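Local coordinates for DUF3224 domain-containing protein (Shewanella oneidensis, PDB 2OOJ) that is of unknown function but belongs to the DUF3224 family and has an antiparallel sheet consistent with the barrel fold of the allene oxide cyclase clan, at residues B[106-118]-B[124-136]. Sequence-based numbering, arbitrary orientation.
Sequences AGELTGLYGTMAI and QHFYEFSFCFEPA
Tyr113, Thr115 and Ala117 pair with Cys132, Ser130 and Glu128 through two backbone hydrogen bonds each, joining strands 112-121 and 124-133 as the arms of an antiparallel beta hairpin. A seventh bond, Glu134 N to Gly111 O (2.8 Å), extends the pairing past the strand end.

Two CH-pi contacts form on the face bearing Leu112, Met116, Phe129 and Phe133. Met116, a selenomethionine, lays CE over one face of the Phe129 ring, 3.7 Å from Phe129 CG, its extended chain turning only at chi3 (-76°); Phe131 CB lies over the opposite face, toward its rim. Leu112 CD1 sits over the Phe133 ring and makes an apolar contact with Phe131 CD2 (3.7 Å). At the Phe133 edge, Thr110 O lies in the ring plane, 3.3 Å from Phe133 CD2.

On the other face, Cys132 SG approaches Tyr113 CD2 obliquely at 3.8 Å. From just past the strand end, Glu134 brings OE2 within 3.4 Å of Tyr113 CD1, its carboxylate plane turned 79° from the ring.

The hairpin lies between strands 5-18 and 93-107 of the curled antiparallel sheet, consistent with a barrel wall; its Leu112/Met116/Phe129 face packs on Leu74, Leu98 and Val100, and Arg77 makes a cation-pi contact with Phe133.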
loop_
_atom_site.group_PDB
_atom_site.type_symbol
_atom_site.label_atom_id
_atom_site.label_comp_id
_atom_site.label_asym_id
_atom_site.label_seq_id
_atom_site.Cartn_x
_atom_site.Cartn_y
_atom_site.Cartn_z
ATOM N N ALA B 106 18.480 -5.760 7.497
ATOM C CA ALA B 106 19.116 -6.529 8.574
ATOM C C ALA B 106 20.255 -7.396 8.060
ATOM O O ALA B 106 20.405 -7.617 6.843
ATOM C CB ALA B 106 18.081 -7.384 9.279
ATOM N N GLY B 107 21.042 -7.924 9.009
ATOM C CA GLY B 107 22.249 -8.662 8.694
ATOM C C GLY B 107 23.241 -7.786 7.972
ATOM O O GLY B 107 23.476 -6.636 8.364
ATOM N N GLU B 108 23.792 -8.292 6.870
ATOM C CA GLU B 108 24.748 -7.521 6.103
ATOM C C GLU B 108 24.067 -6.465 5.237
ATOM O O GLU B 108 24.751 -5.671 4.573
ATOM C CB GLU B 108 25.615 -8.423 5.220
ATOM C CG GLU B 108 26.370 -9.508 5.934
ATOM C CD GLU B 108 27.365 -10.180 5.024
ATOM O OE1 GLU B 108 26.944 -10.923 4.111
ATOM O OE2 GLU B 108 28.572 -9.967 5.217
ATOM N N LEU B 109 22.732 -6.457 5.223
ATOM C CA LEU B 109 21.968 -5.416 4.520
ATOM C C LEU B 109 21.437 -4.365 5.497
ATOM O O LEU B 109 20.595 -3.538 5.160
ATOM C CB LEU B 109 20.859 -6.020 3.643
ATOM C CG LEU B 109 21.331 -7.094 2.662
ATOM C CD1 LEU B 109 20.163 -7.670 1.850
ATOM C CD2 LEU B 109 22.435 -6.623 1.732
ATOM N N THR B 110 21.981 -4.351 6.709
ATOM C CA THR B 110 21.692 -3.261 7.621
ATOM C C THR B 110 22.032 -1.946 6.931
ATOM O O THR B 110 23.080 -1.841 6.336
ATOM C CB THR B 110 22.468 -3.415 8.940
ATOM O OG1 THR B 110 22.122 -4.667 9.552
ATOM C CG2 THR B 110 22.117 -2.296 9.910
ATOM N N GLY B 111 21.160 -0.960 7.052
ATOM C CA GLY B 111 21.337 0.370 6.434
ATOM C C GLY B 111 20.906 0.503 4.986
ATOM O O GLY B 111 21.105 1.535 4.366
ATOM N N LEU B 112 20.318 -0.542 4.426
ATOM C CA LEU B 112 19.904 -0.522 3.031
ATOM C C LEU B 112 18.844 0.531 2.769
ATOM O O LEU B 112 17.863 0.651 3.536
ATOM C CB LEU B 112 19.334 -1.889 2.644
ATOM C CG LEU B 112 18.920 -2.080 1.199
ATOM C CD1 LEU B 112 20.114 -1.914 0.239
ATOM C CD2 LEU B 112 18.319 -3.491 1.068
ATOM N N TYR B 113 19.047 1.288 1.697
ATOM C CA TYR B 113 18.098 2.256 1.186
ATOM C C TYR B 113 17.825 1.936 -0.277
ATOM O O TYR B 113 18.756 1.649 -1.043
ATOM C CB TYR B 113 18.704 3.647 1.223
ATOM C CG TYR B 113 17.901 4.709 0.508
ATOM C CD1 TYR B 113 16.904 5.413 1.182
ATOM C CD2 TYR B 113 18.127 5.018 -0.824
ATOM C CE1 TYR B 113 16.140 6.367 0.539
ATOM C CE2 TYR B 113 17.385 6.003 -1.481
ATOM C CZ TYR B 113 16.403 6.682 -0.789
ATOM O OH TYR B 113 15.666 7.664 -1.395
ATOM N N GLY B 114 16.586 2.062 -0.729
ATOM C CA GLY B 114 16.396 1.837 -2.160
ATOM C C GLY B 114 14.991 1.859 -2.703
ATOM O O GLY B 114 14.036 1.794 -1.957
ATOM N N THR B 115 14.912 1.953 -4.024
ATOM C CA THR B 115 13.650 1.932 -4.746
ATOM C C THR B 115 13.771 0.929 -5.863
ATOM O O THR B 115 14.857 0.613 -6.333
ATOM C CB THR B 115 13.288 3.330 -5.290
ATOM O OG1 THR B 115 14.327 3.799 -6.154
ATOM C CG2 THR B 115 13.062 4.340 -4.110
HETATM N N MSE B 116 12.647 0.363 -6.253
HETATM C CA MSE B 116 12.692 -0.683 -7.257
HETATM C C MSE B 116 11.657 -0.406 -8.295
HETATM O O MSE B 116 10.629 0.138 -7.986
HETATM C CB MSE B 116 12.409 -2.046 -6.602
HETATM C CG MSE B 116 12.446 -3.204 -7.592
HETATM SE SE MSE B 116 12.157 -4.864 -6.601
HETATM C CE MSE B 116 13.835 -5.101 -5.768
ATOM N N ALA B 117 11.978 -0.717 -9.545
ATOM C CA ALA B 117 11.041 -0.598 -10.649
ATOM C C ALA B 117 10.851 -1.992 -11.173
ATOM O O ALA B 117 11.729 -2.814 -11.036
ATOM C CB ALA B 117 11.587 0.296 -11.712
ATOM N N ILE B 118 9.707 -2.243 -11.824
ATOM C CA ILE B 118 9.356 -3.566 -12.297
ATOM C C ILE B 118 9.036 -3.471 -13.792
ATOM O O ILE B 118 8.290 -2.583 -14.245
ATOM C CB ILE B 118 8.132 -4.086 -11.547
ATOM C CG1 ILE B 118 8.399 -4.151 -10.046
ATOM C CG2 ILE B 118 7.687 -5.447 -12.054
ATOM C CD1 ILE B 118 9.258 -5.304 -9.648
ATOM N N GLN B 124 8.622 -12.353 -19.022
ATOM C CA GLN B 124 9.443 -12.489 -17.825
ATOM C C GLN B 124 9.506 -11.146 -17.097
ATOM O O GLN B 124 9.825 -10.128 -17.692
ATOM C CB GLN B 124 10.851 -12.945 -18.207
ATOM C CG GLN B 124 11.880 -13.004 -17.066
ATOM C CD GLN B 124 11.552 -14.091 -16.067
ATOM O OE1 GLN B 124 11.517 -15.254 -16.425
ATOM N NE2 GLN B 124 11.288 -13.718 -14.815
ATOM N N HIS B 125 9.167 -11.166 -15.820
ATOM C CA HIS B 125 9.324 -9.999 -14.953
ATOM C C HIS B 125 10.761 -9.786 -14.584
ATOM O O HIS B 125 11.478 -10.756 -14.314
ATOM C CB HIS B 125 8.529 -10.168 -13.674
ATOM C CG HIS B 125 7.071 -10.019 -13.875
ATOM N ND1 HIS B 125 6.494 -8.816 -14.217
ATOM C CD2 HIS B 125 6.076 -10.933 -13.866
ATOM C CE1 HIS B 125 5.192 -8.991 -14.376
ATOM N NE2 HIS B 125 4.915 -10.268 -14.174
ATOM N N PHE B 126 11.138 -8.508 -14.551
ATOM C CA PHE B 126 12.465 -8.067 -14.199
ATOM C C PHE B 126 12.334 -6.982 -13.150
ATOM O O PHE B 126 11.418 -6.148 -13.201
ATOM C CB PHE B 126 13.196 -7.477 -15.412
ATOM C CG PHE B 126 13.661 -8.509 -16.388
ATOM C CD1 PHE B 126 12.800 -9.005 -17.326
ATOM C CD2 PHE B 126 14.957 -8.979 -16.355
ATOM C CE1 PHE B 126 13.220 -9.964 -18.217
ATOM C CE2 PHE B 126 15.376 -9.930 -17.245
ATOM C CZ PHE B 126 14.495 -10.434 -18.168
ATOM N N TYR B 127 13.283 -6.974 -12.255
ATOM C CA TYR B 127 13.432 -5.891 -11.274
ATOM C C TYR B 127 14.616 -5.020 -11.692
ATOM O O TYR B 127 15.599 -5.515 -12.271
ATOM C CB TYR B 127 13.663 -6.463 -9.865
ATOM C CG TYR B 127 14.953 -7.217 -9.710
ATOM C CD1 TYR B 127 16.151 -6.554 -9.386
ATOM C CD2 TYR B 127 14.979 -8.601 -9.828
ATOM C CE1 TYR B 127 17.316 -7.260 -9.256
ATOM C CE2 TYR B 127 16.147 -9.304 -9.731
ATOM C CZ TYR B 127 17.321 -8.631 -9.422
ATOM O OH TYR B 127 18.480 -9.356 -9.317
ATOM N N GLU B 128 14.502 -3.720 -11.410
ATOM C CA GLU B 128 15.568 -2.765 -11.536
ATOM C C GLU B 128 15.662 -2.097 -10.164
ATOM O O GLU B 128 14.758 -1.384 -9.777
ATOM C CB GLU B 128 15.270 -1.739 -12.618
ATOM C CG GLU B 128 15.282 -2.275 -14.065
ATOM C CD GLU B 128 13.938 -2.868 -14.548
ATOM O OE1 GLU B 128 12.866 -2.276 -14.315
ATOM O OE2 GLU B 128 13.963 -3.932 -15.197
ATOM N N PHE B 129 16.734 -2.371 -9.424
ATOM C CA PHE B 129 16.808 -2.001 -8.006
ATOM C C PHE B 129 17.943 -1.021 -7.814
ATOM O O PHE B 129 19.089 -1.365 -8.079
ATOM C CB PHE B 129 16.976 -3.295 -7.164
ATOM C CG PHE B 129 16.946 -3.093 -5.670
ATOM C CD1 PHE B 129 16.130 -2.136 -5.072
ATOM C CD2 PHE B 129 17.670 -3.925 -4.847
ATOM C CE1 PHE B 129 16.107 -1.993 -3.688
ATOM C CE2 PHE B 129 17.632 -3.774 -3.473
ATOM C CZ PHE B 129 16.837 -2.810 -2.907
ATOM N N SER B 130 17.594 0.218 -7.438
ATOM C CA SER B 130 18.559 1.271 -7.167
ATOM C C SER B 130 18.705 1.432 -5.667
ATOM O O SER B 130 17.754 1.794 -4.977
ATOM C CB SER B 130 18.105 2.586 -7.810
ATOM O OG SER B 130 17.736 2.320 -9.139
ATOM N N PHE B 131 19.908 1.173 -5.154
ATOM C CA PHE B 131 20.081 1.119 -3.755
ATOM C C PHE B 131 21.439 1.696 -3.345
ATOM O O PHE B 131 22.342 1.915 -4.175
ATOM C CB PHE B 131 19.957 -0.328 -3.261
ATOM C CG PHE B 131 21.090 -1.216 -3.668
ATOM C CD1 PHE B 131 21.084 -1.872 -4.869
ATOM C CD2 PHE B 131 22.166 -1.406 -2.822
ATOM C CE1 PHE B 131 22.171 -2.660 -5.238
ATOM C CE2 PHE B 131 23.235 -2.193 -3.177
ATOM C CZ PHE B 131 23.231 -2.830 -4.378
ATOM N N CYS B 132 21.499 1.965 -2.058
ATOM C CA CYS B 132 22.726 2.363 -1.386
ATOM C C CYS B 132 22.589 2.051 0.078
ATOM O O CYS B 132 21.615 1.400 0.494
ATOM C CB CYS B 132 23.022 3.831 -1.691
ATOM S SG CYS B 132 21.925 4.955 -0.958
ATOM N N PHE B 133 23.565 2.485 0.892
ATOM C CA PHE B 133 23.525 2.174 2.313
ATOM C C PHE B 133 23.677 3.464 3.108
ATOM O O PHE B 133 24.430 4.321 2.718
ATOM C CB PHE B 133 24.623 1.194 2.661
ATOM C CG PHE B 133 24.316 -0.208 2.246
ATOM C CD1 PHE B 133 24.544 -0.623 0.942
ATOM C CD2 PHE B 133 23.790 -1.107 3.157
ATOM C CE1 PHE B 133 24.216 -1.913 0.538
ATOM C CE2 PHE B 133 23.482 -2.391 2.778
ATOM C CZ PHE B 133 23.709 -2.810 1.468
ATOM N N GLU B 134 22.959 3.576 4.208
ATOM C CA GLU B 134 23.014 4.760 5.046
ATOM C C GLU B 134 24.247 4.602 5.936
ATOM O O GLU B 134 24.705 3.472 6.174
ATOM C CB GLU B 134 21.762 4.847 5.892
ATOM C CG GLU B 134 20.435 4.724 5.101
ATOM C CD GLU B 134 20.048 5.989 4.386
ATOM O OE1 GLU B 134 20.862 6.914 4.410
ATOM O OE2 GLU B 134 18.931 6.041 3.784
ATOM N N PRO B 135 24.783 5.721 6.439
ATOM C CA PRO B 135 26.021 5.624 7.222
ATOM C C PRO B 135 25.824 4.858 8.516
ATOM O O PRO B 135 24.822 5.043 9.187
ATOM C CB PRO B 135 26.411 7.084 7.474
ATOM C CG PRO B 135 25.209 7.882 7.246
ATOM C CD PRO B 135 24.346 7.111 6.264
ATOM N N ALA B 136 26.771 3.976 8.828
ATOM C CA ALA B 136 26.655 3.096 9.996
ATOM C C ALA B 136 26.810 3.870 11.303
ATOM O O ALA B 136 27.491 4.896 11.335
ATOM C CB ALA B 136 27.695 1.969 9.913
HETATM O O HOH W 1 16.428 4.876 -5.306
#